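Local coordinates for Sca-family protein (Rickettsia rickettsii, PDB 4LQ8) that is a rickettsial surface cell antigen, probably with a part in cell adhesion, represented here by its N-terminal head domain, at residues 147-152 and 255-260. Sequence-based numbering, arbitrary orientation.
Sequences AGYKNV and KAVYFT
Tyr-149 carries almost the whole of this contact, laying its ring along residues 257-260 as a worked example of one aromatic side chain joining a helix to a strand. Its CG lies beside the backbone N (chi1 -72°), which sends the ring off the helix toward the strand. Tyr-258 meets one face: Tyr-258 CB sits 4.3 Å from the centroid of the Tyr-149 ring, 9° off its normal, in a CH-pi contact. From there the Tyr-258 ring runs back in the opposite direction and turns an edge to that face, an offset edge-to-face pair with planes at 62°, its CD1 3.7 Å from Tyr-149 CB. Farther out, Thr-260 CG2 comes within 3.6 Å of Tyr-149 CE1. Tyr-149 OH is 3.2 Å from Tyr-258 O and is hydrogen-bonded to Ser-277 OG, which also bonds Thr-260 OG1. Packing is looser at Val-257, whose CG1 stays 4.3 Å from Tyr-149 CD2. Toward solvent, partly exposed Lys-150 touches none of residues 255-260, its NZ in a salt bridge with Asp-254. Ile-73 of helix 64-90 also touches Tyr-149. The arrangement is a helix-on-sheet layer, helix 135-155 packing through an aromatic against strand 258-265 of the mixed sheet.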
# COMPACT_ATOMS: atom_id res chain seq x y z
N ALA A 147 8.32 11.04 -0.71
CA ALA A 147 8.45 11.87 -1.91
C ALA A 147 7.51 11.37 -3.01
O ALA A 147 6.90 12.19 -3.69
CB ALA A 147 9.89 11.85 -2.40
N GLY A 148 7.37 10.05 -3.14
CA GLY A 148 6.52 9.40 -4.13
C GLY A 148 5.06 9.76 -3.96
O GLY A 148 4.42 10.20 -4.92
N TYR A 149 4.53 9.61 -2.72
CA TYR A 149 3.13 9.94 -2.42
C TYR A 149 2.87 11.43 -2.62
O TYR A 149 1.84 11.78 -3.19
CB TYR A 149 2.68 9.42 -1.04
CG TYR A 149 2.52 7.91 -1.01
CD1 TYR A 149 1.64 7.27 -1.86
CD2 TYR A 149 3.24 7.13 -0.10
CE1 TYR A 149 1.51 5.88 -1.87
CE2 TYR A 149 3.10 5.73 -0.08
CZ TYR A 149 2.24 5.12 -0.97
OH TYR A 149 2.07 3.75 -0.97
N LYS A 150 3.81 12.29 -2.19
CA LYS A 150 3.71 13.75 -2.34
C LYS A 150 3.65 14.13 -3.81
O LYS A 150 2.84 14.97 -4.18
CB LYS A 150 4.91 14.48 -1.69
CG LYS A 150 4.78 14.74 -0.20
CD LYS A 150 6.06 15.39 0.36
CE LYS A 150 6.10 15.41 1.87
NZ LYS A 150 7.46 15.74 2.39
N ASN A 151 4.50 13.51 -4.64
CA ASN A 151 4.53 13.80 -6.08
C ASN A 151 3.28 13.34 -6.78
O ASN A 151 2.77 14.06 -7.63
CB ASN A 151 5.81 13.27 -6.74
CG ASN A 151 7.05 14.04 -6.31
OD1 ASN A 151 7.03 14.91 -5.43
ND2 ASN A 151 8.18 13.73 -6.91
N VAL A 152 2.73 12.18 -6.40
CA VAL A 152 1.47 11.68 -6.98
C VAL A 152 0.32 12.63 -6.63
O VAL A 152 -0.41 13.09 -7.52
CB VAL A 152 1.18 10.20 -6.60
CG1 VAL A 152 -0.23 9.78 -7.03
CG2 VAL A 152 2.22 9.28 -7.22
N LYS A 255 5.38 13.83 6.88
CA LYS A 255 5.71 12.47 7.33
C LYS A 255 4.70 11.42 6.84
O LYS A 255 4.89 10.23 7.09
CB LYS A 255 5.74 12.44 8.87
CG LYS A 255 6.90 13.21 9.48
CD LYS A 255 6.96 13.02 10.99
CE LYS A 255 8.04 13.83 11.65
NZ LYS A 255 9.41 13.30 11.36
N ALA A 256 3.65 11.87 6.16
CA ALA A 256 2.52 11.04 5.72
C ALA A 256 2.82 10.01 4.66
O ALA A 256 3.38 10.33 3.61
CB ALA A 256 1.38 11.91 5.26
N VAL A 257 2.40 8.78 4.92
CA VAL A 257 2.43 7.67 3.96
C VAL A 257 1.00 7.15 3.87
O VAL A 257 0.19 7.48 4.73
CB VAL A 257 3.47 6.58 4.25
CG1 VAL A 257 4.87 7.09 3.89
CG2 VAL A 257 3.39 6.10 5.70
N TYR A 258 0.69 6.40 2.83
CA TYR A 258 -0.67 5.98 2.51
C TYR A 258 -0.80 4.55 2.05
O TYR A 258 0.15 3.94 1.57
CB TYR A 258 -1.18 6.87 1.34
CG TYR A 258 -1.17 8.36 1.62
CD1 TYR A 258 -0.00 9.11 1.49
CD2 TYR A 258 -2.32 9.03 2.01
CE1 TYR A 258 0.04 10.46 1.83
CE2 TYR A 258 -2.31 10.40 2.30
CZ TYR A 258 -1.12 11.10 2.23
OH TYR A 258 -1.09 12.44 2.50
N PHE A 259 -2.03 4.03 2.17
CA PHE A 259 -2.44 2.79 1.56
C PHE A 259 -3.28 3.27 0.37
O PHE A 259 -4.19 4.07 0.57
CB PHE A 259 -3.27 1.90 2.49
CG PHE A 259 -3.70 0.64 1.77
CD1 PHE A 259 -2.80 -0.39 1.52
CD2 PHE A 259 -5.01 0.50 1.30
CE1 PHE A 259 -3.19 -1.53 0.81
CE2 PHE A 259 -5.40 -0.65 0.60
CZ PHE A 259 -4.49 -1.65 0.36
N THR A 260 -2.91 2.87 -0.86
CA THR A 260 -3.66 3.32 -2.03
C THR A 260 -4.31 2.13 -2.72
O THR A 260 -3.81 1.02 -2.60
CB THR A 260 -2.80 4.20 -2.99
OG1 THR A 260 -1.90 3.38 -3.72
CG2 THR A 260 -2.04 5.35 -2.26